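Local atomic coordinates of manganese-containing pseudocatalase (Thermus thermophilus, PDB entry 2V8T), a protein that probably breaks hydrogen peroxide down to water and oxygen at a pair of manganese ions, one pair being held in each subunit. Residues L146-N151 and A190-A195; H150-E155 and L208-I213; Y180-G185 and S216-A221. All coordinates share one frame; numbering follows the deposited sequence.

Contact 1. Residues L146-N151 and A190-A195; sequences LDLLHN and AAYGKA
Asn151 lays its CB over one face of the Tyr192 ring, 3.6 Å above the plane and shifted toward the rim, a CH-pi contact in which that CB comes within 3.7 Å of Tyr192 CD2. The amide beyond it is not stacked flat: its plane stands 53° from the ring, and Asn151 ND2 passes Tyr192 CZ at 4.0 Å, which is packing only. The amide is buried, and its ND2 donates to Gln46 on helix 36-49. In one of the two conformers of His150, ND1 also donates to OD1 of Asn151 at 3.0 Å, so that bond is doubtful as a constant one.

Leu148 meets the same ring obliquely near its base, its CD2 3.6 Å from Tyr192 CD1, the two side chains crossing at about a right angle. Its other methyl, CD1, reaches Ala195 CB at 4.0 Å. Tyr192 CG stands anti to the carbonyl carbon (chi1 -66°), which swings the ring toward helix 144-166 and against Asn151. Leu62 and Ile66 of helix 57-85 also pack on it, and Tyr43 meets it edge-to-face. A serine in place of this tyrosine would probably open a gap beside Asn151 CB and Leu148 CD2 and leave Tyr43 without its aromatic mate.

The two segments run roughly antiparallel, at 148°, with their axes 9.2 Å apart. The nearest side-chain atoms of Tyr192 and of the manganese ligands Glu155 and His188 are about 4 Å apart. Such packing of antiparallel helices beside a dimetal site is characteristic of the ferritin-like four-helix bundle of manganese catalases.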
ATOM      1  N   LEU A 146      20.406  19.234  -0.081  1.00  7.22           N
ATOM      2  CA  LEU A 146      19.725  18.046   0.487  1.00  7.22           C
ATOM      3  C   LEU A 146      19.406  17.034  -0.626  1.00  6.61           C
ATOM      4  O   LEU A 146      19.622  15.832  -0.459  1.00  7.12           O
ATOM      5  CB  LEU A 146      18.504  18.509   1.234  1.00  7.40           C
ATOM      6  CG  LEU A 146      17.719  17.401   1.989  1.00  7.63           C
ATOM      7  CD1 LEU A 146      18.534  16.725   3.051  1.00  8.91           C
ATOM      8  CD2 LEU A 146      16.461  18.031   2.571  1.00  8.95           C
ATOM      9  N   ASP A 147      18.885  17.524  -1.744  1.00  7.06           N
ATOM     10  CA  ASP A 147      18.578  16.654  -2.871  1.00  6.90           C
ATOM     11  C   ASP A 147      19.848  15.980  -3.423  1.00  6.97           C
ATOM     12  O   ASP A 147      19.836  14.795  -3.739  1.00  7.03           O
ATOM     13  CB  ASP A 147      17.896  17.413  -3.997  1.00  7.93           C
ATOM     14  CG  ASP A 147      16.385  17.734  -3.742  1.00  8.23           C
ATOM     15  OD1 ASP A 147      15.796  17.275  -2.768  1.00  8.79           O
ATOM     16  OD2 ASP A 147      15.892  18.443  -4.650  1.00 11.01           O
ATOM     17  N   LEU A 148      20.941  16.752  -3.562  1.00  6.88           N
ATOM     18  CA  LEU A 148      22.154  16.163  -4.091  1.00  6.97           C
ATOM     19  C   LEU A 148      22.764  15.132  -3.164  1.00  6.84           C
ATOM     20  O   LEU A 148      23.305  14.124  -3.601  1.00  7.03           O
ATOM     21  CB  LEU A 148      23.206  17.261  -4.402  1.00  7.65           C
ATOM     22  CG  LEU A 148      22.889  18.118  -5.626  1.00  9.23           C
ATOM     23  CD1 LEU A 148      23.825  19.325  -5.640  1.00 10.62           C
ATOM     24  CD2 LEU A 148      23.078  17.291  -6.917  1.00 11.40           C
ATOM     25  N   LEU A 149      22.699  15.385  -1.837  1.00  7.18           N
ATOM     26  CA  LEU A 149      23.146  14.409  -0.856  1.00  6.97           C
ATOM     27  C   LEU A 149      22.330  13.113  -1.002  1.00  7.04           C
ATOM     28  O   LEU A 149      22.870  12.012  -1.040  1.00  6.97           O
ATOM     29  CB  LEU A 149      23.024  15.019   0.550  1.00  7.16           C
ATOM     30  CG  LEU A 149      23.362  14.071   1.679  1.00  7.71           C
ATOM     31  CD1 LEU A 149      24.804  13.571   1.647  1.00  9.91           C
ATOM     32  CD2 LEU A 149      23.052  14.765   3.037  1.00  9.40           C
ATOM     33  N   HIS A 150      20.991  13.285  -1.083  1.00  6.77           N
ATOM     34  CA  HIS A 150      20.145  12.139  -1.325  1.00  6.81           C
ATOM     35  C   HIS A 150      20.562  11.398  -2.594  1.00  6.47           C
ATOM     36  O   HIS A 150      20.601  10.162  -2.597  1.00  7.11           O
ATOM     37  CB  HIS A 150      18.678  12.646  -1.504  0.80  6.90           C
ATOM     38  CG  HIS A 150      17.766  11.585  -2.004  0.80  7.08           C
ATOM     39  ND1 HIS A 150      17.577  11.367  -3.358  0.80  7.62           N
ATOM     40  CD2 HIS A 150      17.064  10.604  -1.396  0.80  7.68           C
ATOM     41  CE1 HIS A 150      16.777  10.296  -3.496  0.80  7.89           C
ATOM     42  NE2 HIS A 150      16.439   9.809  -2.324  0.80  8.05           N
ATOM     43  N   ASN A 151      20.825  12.131  -3.671  1.00  6.44           N
ATOM     44  CA  ASN A 151      21.112  11.489  -4.956  1.00  6.57           C
ATOM     45  C   ASN A 151      22.443  10.730  -4.944  1.00  6.33           C
ATOM     46  O   ASN A 151      22.571   9.673  -5.559  1.00  6.76           O
ATOM     47  CB  ASN A 151      21.148  12.507  -6.067  1.00  6.73           C
ATOM     48  CG  ASN A 151      19.776  13.162  -6.301  1.00  6.93           C
ATOM     49  OD1 ASN A 151      18.746  12.699  -5.794  1.00  7.05           O
ATOM     50  ND2 ASN A 151      19.780  14.224  -7.111  1.00  7.91           N
ATOM     51  N   ALA A 190      29.851   9.903  -9.013  1.00  7.01           N
ATOM     52  CA  ALA A 190      30.972  10.851  -9.101  1.00  7.44           C
ATOM     53  C   ALA A 190      30.471  12.255  -9.424  1.00  7.21           C
ATOM     54  O   ALA A 190      31.003  13.239  -8.892  1.00  7.90           O
ATOM     55  CB  ALA A 190      31.969  10.364 -10.176  1.00  8.47           C
ATOM     56  N   ALA A 191      29.488  12.370 -10.326  1.00  7.03           N
ATOM     57  CA  ALA A 191      29.001  13.661 -10.744  1.00  7.68           C
ATOM     58  C   ALA A 191      28.287  14.366  -9.580  1.00  7.25           C
ATOM     59  O   ALA A 191      28.506  15.550  -9.324  1.00  7.52           O
ATOM     60  CB  ALA A 191      28.064  13.529 -11.949  1.00  8.18           C
ATOM     61  N   TYR A 192      27.415  13.636  -8.875  1.00  7.39           N
ATOM     62  CA  TYR A 192      26.768  14.232  -7.712  1.00  7.31           C
ATOM     63  C   TYR A 192      27.767  14.546  -6.604  1.00  7.22           C
ATOM     64  O   TYR A 192      27.637  15.559  -5.904  1.00  7.75           O
ATOM     65  CB  TYR A 192      25.628  13.337  -7.206  1.00  7.22           C
ATOM     66  CG  TYR A 192      24.475  13.230  -8.191  1.00  7.38           C
ATOM     67  CD1 TYR A 192      23.966  14.342  -8.845  1.00  8.71           C
ATOM     68  CD2 TYR A 192      23.890  11.998  -8.479  1.00  7.80           C
ATOM     69  CE1 TYR A 192      22.885  14.236  -9.713  1.00  9.39           C
ATOM     70  CE2 TYR A 192      22.821  11.888  -9.356  1.00  8.18           C
ATOM     71  CZ  TYR A 192      22.307  13.015  -9.970  1.00  8.44           C
ATOM     72  OH  TYR A 192      21.264  12.980 -10.856  1.00 10.09           O
ATOM     73  N   GLY A 193      28.797  13.702  -6.473  1.00  7.35           N
ATOM     74  CA  GLY A 193      29.832  13.992  -5.505  1.00  7.54           C
ATOM     75  C   GLY A 193      30.611  15.274  -5.855  1.00  7.52           C
ATOM     76  O   GLY A 193      30.893  16.094  -4.973  1.00  8.28           O
ATOM     77  N   LYS A 194      30.948  15.432  -7.137  1.00  7.60           N
ATOM     78  CA  LYS A 194      31.596  16.677  -7.594  1.00  7.72           C
ATOM     79  C   LYS A 194      30.694  17.876  -7.396  1.00  7.62           C
ATOM     80  O   LYS A 194      31.166  18.958  -7.017  1.00  8.34           O
ATOM     81  CB  LYS A 194      32.022  16.516  -9.072  1.00  8.08           C
ATOM     82  CG  LYS A 194      33.222  15.603  -9.257  1.00  8.16           C
ATOM     83  CD  LYS A 194      33.504  15.331 -10.744  1.00  8.97           C
ATOM     84  CE  LYS A 194      34.626  14.346 -10.990  1.00  9.67           C
ATOM     85  NZ  LYS A 194      35.955  14.955 -10.654  1.00 10.45           N
ATOM     86  N   ALA A 195      29.392  17.725  -7.642  1.00  7.51           N
ATOM     87  CA  ALA A 195      28.480  18.822  -7.418  1.00  7.84           C
ATOM     88  C   ALA A 195      28.469  19.219  -5.921  1.00  7.67           C
ATOM     89  O   ALA A 195      28.527  20.399  -5.582  1.00  8.24           O
ATOM     90  CB  ALA A 195      27.072  18.429  -7.865  1.00  8.32           C
TER

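Contact 2. Residues H150-E155 and L208-I213; sequences HNFFLE and LPIPKI. With MN (manganese (II) ion), chain D.
Phe152 runs out from its helix to meet Leu208 and Ile210 in the loop 208-213. Its CB stays close to its own helix, 3.6 Å from Leu148 O. CG is anti to the backbone N (chi1 -179°), which sends the ring outward along the flank of helix 172-200, where CD1 lies 3.8 Å from Gly193 N. Farther out, CE1 comes to Leu208 CD2 at 4.0 Å. At the tip, CZ approaches that methyl most closely, 3.7 Å from Leu208 CD2, while CE2 makes a looser contact with Ile210 CD1 at 4.5 Å. Both methyls approach the ring obliquely. The Phe152 and Leu208 side chains lie alongside one another, pointing opposite ways, and the pairing is wholly apolar.

The loop has a cis peptide before each of its two prolines, Pro209 and Pro211. Arg159, farther along helix 144-166, hydrogen-bonds to the carbonyl oxygens of Ile210 and Ile213 in this loop.

About one turn beyond Phe152, Glu155 belongs to the metal site. Its chain bends at chi2, and its carboxylate chelates one manganese through OE1 at 2.4 Å and OE2 at 2.2 Å. A water, Glu70 and His188 share this ion, and Tyr43 OH is hydrogen-bonded to OE2.

Phe152 therefore lies where helix 144-166, helix 172-200 and the loop leading to helix 219-226 come together. Leu196 and Met204 also touch it, and Leu149 of a second subunit packs on it, placing the contact beside the subunit interface.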
ATOM      1  N   HIS A 150      20.991  13.285  -1.083  1.00  6.77           N
ATOM      2  CA  HIS A 150      20.145  12.139  -1.325  1.00  6.81           C
ATOM      3  C   HIS A 150      20.562  11.398  -2.594  1.00  6.47           C
ATOM      4  O   HIS A 150      20.601  10.162  -2.597  1.00  7.11           O
ATOM      5  CB  HIS A 150      18.678  12.646  -1.504  0.80  6.90           C
ATOM      6  CG  HIS A 150      17.766  11.585  -2.004  0.80  7.08           C
ATOM      7  ND1 HIS A 150      17.577  11.367  -3.358  0.80  7.62           N
ATOM      8  CD2 HIS A 150      17.064  10.604  -1.396  0.80  7.68           C
ATOM      9  CE1 HIS A 150      16.777  10.296  -3.496  0.80  7.89           C
ATOM     10  NE2 HIS A 150      16.439   9.809  -2.324  0.80  8.05           N
ATOM     11  N   ASN A 151      20.825  12.131  -3.671  1.00  6.44           N
ATOM     12  CA  ASN A 151      21.112  11.489  -4.956  1.00  6.57           C
ATOM     13  C   ASN A 151      22.443  10.730  -4.944  1.00  6.33           C
ATOM     14  O   ASN A 151      22.571   9.673  -5.559  1.00  6.76           O
ATOM     15  CB  ASN A 151      21.148  12.507  -6.067  1.00  6.73           C
ATOM     16  CG  ASN A 151      19.776  13.162  -6.301  1.00  6.93           C
ATOM     17  OD1 ASN A 151      18.746  12.699  -5.794  1.00  7.05           O
ATOM     18  ND2 ASN A 151      19.780  14.224  -7.111  1.00  7.91           N
ATOM     19  N   PHE A 152      23.422  11.273  -4.233  1.00  6.67           N
ATOM     20  CA  PHE A 152      24.709  10.558  -4.064  1.00  6.87           C
ATOM     21  C   PHE A 152      24.460   9.218  -3.378  1.00  6.60           C
ATOM     22  O   PHE A 152      24.908   8.165  -3.824  1.00  7.01           O
ATOM     23  CB  PHE A 152      25.649  11.473  -3.273  1.00  7.17           C
ATOM     24  CG  PHE A 152      27.015  10.867  -3.043  1.00  6.92           C
ATOM     25  CD1 PHE A 152      28.018  10.975  -3.986  1.00  7.99           C
ATOM     26  CD2 PHE A 152      27.289  10.181  -1.875  1.00  7.88           C
ATOM     27  CE1 PHE A 152      29.274  10.430  -3.771  1.00  8.75           C
ATOM     28  CE2 PHE A 152      28.545   9.625  -1.650  1.00  9.13           C
ATOM     29  CZ  PHE A 152      29.529   9.774  -2.593  1.00  8.81           C
ATOM     30  N   PHE A 153      23.716   9.282  -2.247  1.00  6.72           N
ATOM     31  CA  PHE A 153      23.310   8.046  -1.543  1.00  6.77           C
ATOM     32  C   PHE A 153      22.546   7.100  -2.472  1.00  6.48           C
ATOM     33  O   PHE A 153      22.806   5.904  -2.513  1.00  6.83           O
ATOM     34  CB  PHE A 153      22.480   8.415  -0.315  1.00  7.10           C
ATOM     35  CG  PHE A 153      21.772   7.227   0.258  1.00  7.17           C
ATOM     36  CD1 PHE A 153      22.481   6.213   0.911  1.00  8.30           C
ATOM     37  CD2 PHE A 153      20.420   7.049   0.076  1.00  8.90           C
ATOM     38  CE1 PHE A 153      21.845   5.054   1.324  1.00  9.01           C
ATOM     39  CE2 PHE A 153      19.795   5.882   0.558  1.00 10.41           C
ATOM     40  CZ  PHE A 153      20.547   4.880   1.163  1.00  9.56           C
ATOM     41  N   LEU A 154      21.568   7.649  -3.218  1.00  6.92           N
ATOM     42  CA  LEU A 154      20.716   6.821  -4.068  1.00  6.85           C
ATOM     43  C   LEU A 154      21.577   6.041  -5.048  1.00  6.58           C
ATOM     44  O   LEU A 154      21.341   4.855  -5.301  1.00  7.29           O
ATOM     45  CB  LEU A 154      19.729   7.640  -4.875  0.50 10.32           C
ATOM     46  CG  LEU A 154      18.301   7.188  -5.134  0.50 15.95           C
ATOM     47  CD1 LEU A 154      17.703   8.078  -6.293  0.50 17.51           C
ATOM     48  CD2 LEU A 154      18.097   5.683  -5.176  0.50 16.16           C
ATOM     49  N   GLU A 155      22.560   6.691  -5.689  1.00  6.72           N
ATOM     50  CA  GLU A 155      23.379   6.000  -6.634  1.00  6.74           C
ATOM     51  C   GLU A 155      24.183   4.879  -6.022  1.00  6.59           C
ATOM     52  O   GLU A 155      24.339   3.816  -6.632  1.00  7.35           O
ATOM     53  CB  GLU A 155      24.303   6.966  -7.421  1.00  7.05           C
ATOM     54  CG  GLU A 155      23.543   7.865  -8.380  1.00  7.09           C
ATOM     55  CD  GLU A 155      23.024   7.204  -9.648  1.00  6.91           C
ATOM     56  OE1 GLU A 155      23.598   6.207 -10.136  1.00  7.52           O
ATOM     57  OE2 GLU A 155      22.078   7.769 -10.287  1.00  7.49           O
ATOM     58  N   LEU A 208      34.181   7.247  -2.289  1.00  9.05           N
ATOM     59  CA  LEU A 208      33.919   6.202  -3.264  1.00  8.98           C
ATOM     60  C   LEU A 208      35.121   5.252  -3.341  1.00  9.35           C
ATOM     61  O   LEU A 208      36.272   5.692  -3.167  1.00 11.09           O
ATOM     62  CB  LEU A 208      33.634   6.815  -4.635  1.00  9.31           C
ATOM     63  CG  LEU A 208      32.398   7.728  -4.667  1.00  9.24           C
ATOM     64  CD1 LEU A 208      32.295   8.492  -5.990  1.00 10.79           C
ATOM     65  CD2 LEU A 208      31.099   6.950  -4.407  1.00 10.71           C
ATOM     66  N   PRO A 209      34.910   3.983  -3.678  1.00  9.02           N
ATOM     67  CA  PRO A 209      33.604   3.369  -3.958  1.00  8.96           C
ATOM     68  C   PRO A 209      32.893   2.955  -2.638  1.00  8.16           C
ATOM     69  O   PRO A 209      33.519   2.670  -1.622  1.00  9.19           O
ATOM     70  CB  PRO A 209      33.979   2.152  -4.788  1.00  9.32           C
ATOM     71  CG  PRO A 209      35.324   1.724  -4.216  1.00 10.36           C
ATOM     72  CD  PRO A 209      36.015   3.036  -3.926  1.00 10.19           C
ATOM     73  N   ILE A 210      31.580   2.862  -2.763  1.00  8.43           N
ATOM     74  CA  ILE A 210      30.688   2.264  -1.780  1.00  8.03           C
ATOM     75  C   ILE A 210      29.856   1.207  -2.517  1.00  8.01           C
ATOM     76  O   ILE A 210      29.268   1.530  -3.544  1.00  8.70           O
ATOM     77  CB  ILE A 210      29.751   3.303  -1.156  1.00  8.30           C
ATOM     78  CG1 ILE A 210      30.544   4.374  -0.416  1.00 10.21           C
ATOM     79  CG2 ILE A 210      28.748   2.626  -0.234  1.00  9.86           C
ATOM     80  CD1 ILE A 210      29.708   5.621  -0.079  1.00 11.76           C
ATOM     81  N   PRO A 211      29.756  -0.034  -1.995  1.00  7.95           N
ATOM     82  CA  PRO A 211      30.644  -0.619  -1.001  1.00  8.27           C
ATOM     83  C   PRO A 211      32.099  -0.563  -1.468  1.00  8.31           C
ATOM     84  O   PRO A 211      32.380  -0.188  -2.618  1.00  8.35           O
ATOM     85  CB  PRO A 211      30.180  -2.097  -0.943  1.00  8.93           C
ATOM     86  CG  PRO A 211      28.776  -2.059  -1.523  1.00  9.95           C
ATOM     87  CD  PRO A 211      28.865  -1.034  -2.599  1.00  8.77           C
ATOM     88  N   LYS A 212      33.015  -0.928  -0.565  1.00  8.80           N
ATOM     89  CA  LYS A 212      34.447  -0.802  -0.850  1.00  8.61           C
ATOM     90  C   LYS A 212      34.929  -1.986  -1.652  1.00  8.95           C
ATOM     91  O   LYS A 212      35.652  -2.898  -1.199  1.00  9.68           O
ATOM     92  CB  LYS A 212      35.230  -0.562   0.427  1.00  9.54           C
ATOM     93  CG  LYS A 212      36.654  -0.130   0.181  1.00 10.87           C
ATOM     94  CD  LYS A 212      36.788   1.251  -0.495  1.00 13.57           C
ATOM     95  CE  LYS A 212      36.387   2.434   0.358  1.00 14.65           C
ATOM     96  NZ  LYS A 212      37.011   2.423   1.598  0.50 18.65           N
ATOM     97  N   ILE A 213      34.493  -2.002  -2.912  1.00  9.29           N
ATOM     98  CA  ILE A 213      34.845  -2.990  -3.921  1.00  9.22           C
ATOM     99  C   ILE A 213      34.905  -2.201  -5.215  1.00  9.15           C
ATOM    100  O   ILE A 213      34.043  -1.350  -5.492  1.00  9.39           O
ATOM    101  CB  ILE A 213      33.836  -4.148  -4.022  1.00 10.34           C
ATOM    102  CG1 ILE A 213      34.320  -5.170  -5.043  1.00 12.14           C
ATOM    103  CG2 ILE A 213      32.371  -3.667  -4.257  1.00 11.17           C
ATOM    104  CD1 ILE A 213      33.463  -6.442  -5.124  1.00 14.17           C
TER
HETATM  105 MN    MN D1304      22.189   6.505 -12.092  1.00  7.11          MN
HETATM  106  O   HOH W   1      20.565   5.052 -12.076  0.25  7.17           O

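Contact 3. Residues Y180-G185 and S216-A221; sequences YLLVRG and SKIPEA
Leu182 and Val183, consecutive residues on helix 172-200, meet Ile218 and Ala221 through apolar contacts. Leu182 has its CG anti to the carbonyl carbon (chi1 -74°), which carries CD1 out to the fork of Ile218. There CD1 is 4.0 Å from Ile218 CG2 and equally far from CG1, so that one methyl faces both branches, and the two side chains cross at about a right angle. Nearer the backbone, Leu182 CB lies 4.4 Å from Ala221 CB. Val183 uses one branch: its CG2 rests 3.9 Å from Ala221 CB. The alanine, with no more than a CB, is consistent with a close approach of the two backbones.

One contact brings an apolar group against a polar one. Val183 CG2 also lies 3.5 Å from Ala221 O, a van der Waals approach to the carbonyl.

In topology, the contact seats the start of the short helix 219-226, which follows the loop after the bundle, on the flank of helix 172-200, one of the long helices of the ferritin-like core. Ile218 occupies the N-cap position, and Pro219 begins the helix. Tyr166, on helix 144-166, touches both of them, while Pro99 of a third subunit packs on Ile218.

Charged and aromatic interactions involve other residues of the two segments. Glu220 forms a salt bridge with Arg175, farther back on helix 172-200, and a hydrogen bond with Tyr166 OH. Within the segment 180-185, Arg184 CG lies 3.6 Å above one face of the Tyr180 ring, offset toward the rim, and Tyr224 of the short helix meets that ring edge-to-face. The guanidinium of Arg184 is paired with Glu69 in a salt bridge and also bonds to the carbonyl oxygen of Asn232.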
ATOM      1  N   TYR A 180      27.508  -2.774 -17.271  1.00  7.04           N
ATOM      2  CA  TYR A 180      27.390  -1.449 -17.894  1.00  7.18           C
ATOM      3  C   TYR A 180      26.828  -0.433 -16.897  1.00  6.98           C
ATOM      4  O   TYR A 180      27.354   0.683 -16.752  1.00  7.47           O
ATOM      5  CB  TYR A 180      26.540  -1.527 -19.162  1.00  7.59           C
ATOM      6  CG  TYR A 180      26.479  -0.214 -19.886  1.00  7.87           C
ATOM      7  CD1 TYR A 180      27.599   0.280 -20.531  1.00  8.96           C
ATOM      8  CD2 TYR A 180      25.338   0.556 -19.935  1.00  8.67           C
ATOM      9  CE1 TYR A 180      27.603   1.493 -21.217  1.00 10.06           C
ATOM     10  CE2 TYR A 180      25.363   1.811 -20.618  1.00  9.62           C
ATOM     11  CZ  TYR A 180      26.502   2.227 -21.263  1.00  9.46           C
ATOM     12  OH  TYR A 180      26.475   3.476 -21.912  1.00 11.42           O
ATOM     13  N   LEU A 181      25.741  -0.805 -16.218  1.00  6.90           N
ATOM     14  CA  LEU A 181      25.106   0.139 -15.304  1.00  7.04           C
ATOM     15  C   LEU A 181      25.891   0.360 -14.020  1.00  7.02           C
ATOM     16  O   LEU A 181      25.718   1.406 -13.383  1.00  7.96           O
ATOM     17  CB  LEU A 181      23.661  -0.239 -15.067  1.00  7.52           C
ATOM     18  CG  LEU A 181      22.760  -0.156 -16.321  1.00  8.02           C
ATOM     19  CD1 LEU A 181      21.299  -0.384 -15.945  1.00  9.56           C
ATOM     20  CD2 LEU A 181      22.909   1.184 -17.067  1.00  8.74           C
ATOM     21  N   LEU A 182      26.773  -0.564 -13.646  1.00  6.99           N
ATOM     22  CA  LEU A 182      27.728  -0.265 -12.554  1.00  7.09           C
ATOM     23  C   LEU A 182      28.637   0.881 -12.977  1.00  7.05           C
ATOM     24  O   LEU A 182      28.967   1.779 -12.181  1.00  7.70           O
ATOM     25  CB  LEU A 182      28.564  -1.490 -12.222  1.00  7.53           C
ATOM     26  CG  LEU A 182      27.833  -2.589 -11.463  1.00  7.66           C
ATOM     27  CD1 LEU A 182      28.697  -3.838 -11.421  1.00  9.47           C
ATOM     28  CD2 LEU A 182      27.434  -2.122 -10.052  1.00  8.60           C
ATOM     29  N   VAL A 183      29.092   0.866 -14.234  1.00  6.97           N
ATOM     30  CA  VAL A 183      29.957   1.941 -14.722  1.00  7.09           C
ATOM     31  C   VAL A 183      29.180   3.255 -14.809  1.00  6.98           C
ATOM     32  O   VAL A 183      29.651   4.306 -14.358  1.00  7.54           O
ATOM     33  CB  VAL A 183      30.620   1.522 -16.044  1.00  7.42           C
ATOM     34  CG1 VAL A 183      31.404   2.724 -16.618  1.00  8.75           C
ATOM     35  CG2 VAL A 183      31.522   0.326 -15.791  1.00  8.36           C
ATOM     36  N   ARG A 184      27.956   3.212 -15.372  1.00  6.98           N
ATOM     37  CA  ARG A 184      27.165   4.442 -15.458  1.00  6.80           C
ATOM     38  C   ARG A 184      26.822   4.987 -14.078  1.00  7.14           C
ATOM     39  O   ARG A 184      26.850   6.201 -13.851  1.00  7.64           O
ATOM     40  CB  ARG A 184      25.894   4.215 -16.270  1.00  7.13           C
ATOM     41  CG  ARG A 184      26.137   3.730 -17.706  1.00  7.62           C
ATOM     42  CD  ARG A 184      27.173   4.540 -18.455  1.00  7.68           C
ATOM     43  NE  ARG A 184      26.787   5.949 -18.487  1.00  7.64           N
ATOM     44  CZ  ARG A 184      27.633   6.958 -18.621  1.00  7.33           C
ATOM     45  NH1 ARG A 184      28.933   6.763 -18.797  1.00  8.20           N
ATOM     46  NH2 ARG A 184      27.153   8.201 -18.580  1.00  7.88           N
ATOM     47  N   GLY A 185      26.521   4.084 -13.121  1.00  7.84           N
ATOM     48  CA  GLY A 185      26.207   4.553 -11.769  1.00  8.09           C
ATOM     49  C   GLY A 185      27.407   5.119 -11.090  1.00  7.94           C
ATOM     50  O   GLY A 185      27.304   6.021 -10.248  1.00  9.30           O
ATOM     51  N   SER A 216      36.379  -2.777 -11.159  1.00 11.95           N
ATOM     52  CA  SER A 216      37.330  -3.632 -11.873  1.00 13.67           C
ATOM     53  C   SER A 216      37.240  -5.108 -11.483  1.00 12.78           C
ATOM     54  O   SER A 216      37.746  -5.959 -12.242  1.00 15.53           O
ATOM     55  CB  SER A 216      38.763  -3.104 -11.650  1.00 16.22           C
ATOM     56  OG  SER A 216      39.110  -3.201 -10.298  1.00 18.87           O
ATOM     57  N   LYS A 217      36.622  -5.433 -10.342  1.00 12.00           N
ATOM     58  CA  LYS A 217      36.451  -6.819  -9.923  1.00 12.58           C
ATOM     59  C   LYS A 217      35.258  -7.497 -10.580  1.00 11.95           C
ATOM     60  O   LYS A 217      35.051  -8.709 -10.393  1.00 14.25           O
ATOM     61  CB  LYS A 217      36.278  -6.885  -8.404  1.00 15.03           C
ATOM     62  CG  LYS A 217      37.457  -6.345  -7.656  1.00 19.39           C
ATOM     63  CD  LYS A 217      38.799  -6.948  -8.049  1.00 25.15           C
ATOM     64  CE  LYS A 217      40.003  -6.159  -7.466  0.50 23.14           C
ATOM     65  NZ  LYS A 217      41.315  -6.683  -7.975  0.50 25.22           N
ATOM     66  N   ILE A 218      34.481  -6.749 -11.357  1.00 10.72           N
ATOM     67  CA  ILE A 218      33.328  -7.286 -12.039  1.00 10.08           C
ATOM     68  C   ILE A 218      33.734  -7.308 -13.541  1.00  9.86           C
ATOM     69  O   ILE A 218      33.893  -6.253 -14.138  1.00 10.00           O
ATOM     70  CB  ILE A 218      32.113  -6.368 -11.838  1.00  9.99           C
ATOM     71  CG1 ILE A 218      31.811  -6.167 -10.332  1.00 11.48           C
ATOM     72  CG2 ILE A 218      30.922  -6.933 -12.625  1.00 11.22           C
ATOM     73  CD1 ILE A 218      31.556  -7.467  -9.561  1.00 13.93           C
ATOM     74  N   PRO A 219      33.938  -8.489 -14.132  1.00 10.74           N
ATOM     75  CA  PRO A 219      34.572  -8.525 -15.468  1.00 10.77           C
ATOM     76  C   PRO A 219      33.874  -7.670 -16.538  1.00 10.00           C
ATOM     77  O   PRO A 219      34.541  -6.994 -17.324  1.00 10.09           O
ATOM     78  CB  PRO A 219      34.577 -10.012 -15.803  1.00 13.68           C
ATOM     79  CG  PRO A 219      34.530 -10.707 -14.544  1.00 16.17           C
ATOM     80  CD  PRO A 219      33.864  -9.843 -13.530  1.00 11.84           C
ATOM     81  N   GLU A 220      32.542  -7.673 -16.563  1.00  9.67           N
ATOM     82  CA  GLU A 220      31.859  -6.893 -17.587  1.00  9.57           C
ATOM     83  C   GLU A 220      32.048  -5.405 -17.358  1.00  9.84           C
ATOM     84  O   GLU A 220      32.196  -4.616 -18.315  1.00 10.66           O
ATOM     85  CB  GLU A 220      30.383  -7.281 -17.620  1.00 10.52           C
ATOM     86  CG  GLU A 220      30.111  -8.699 -18.097  1.00 11.28           C
ATOM     87  CD  GLU A 220      30.336  -9.783 -17.094  1.00 11.88           C
ATOM     88  OE1 GLU A 220      30.573  -9.495 -15.877  1.00 12.61           O
ATOM     89  OE2 GLU A 220      30.330 -10.971 -17.519  1.00 14.54           O
ATOM     90  N   ALA A 221      32.030  -4.971 -16.075  1.00  8.90           N
ATOM     91  CA  ALA A 221      32.279  -3.583 -15.784  1.00  8.53           C
ATOM     92  C   ALA A 221      33.708  -3.182 -16.159  1.00  8.78           C
ATOM     93  O   ALA A 221      33.927  -2.104 -16.696  1.00  9.50           O
ATOM     94  CB  ALA A 221      32.043  -3.268 -14.304  1.00  9.03           C
TER

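In the fold
Contact 1 joins two bundle helices directly, whereas contacts 2 and 3 each set one of that pair, helix 144-166 and helix 172-200 respectively, against chain that follows the bundle helices. Contacts 1 and 2 share helix 144-166 and touch through Phe152, Glu155 and Tyr192; contacts 1 and 3 share helix 172-200 but do not touch. The touching residues of contacts 1 and 3 are all buried, while Leu208 in contact 2 is partly exposed. Chemistry differs accordingly: a tyrosine face under an asparagine in contact 1, phenylalanine against leucine and isoleucine beside a manganese ligand in contact 2, mainly aliphatic packing in contact 3.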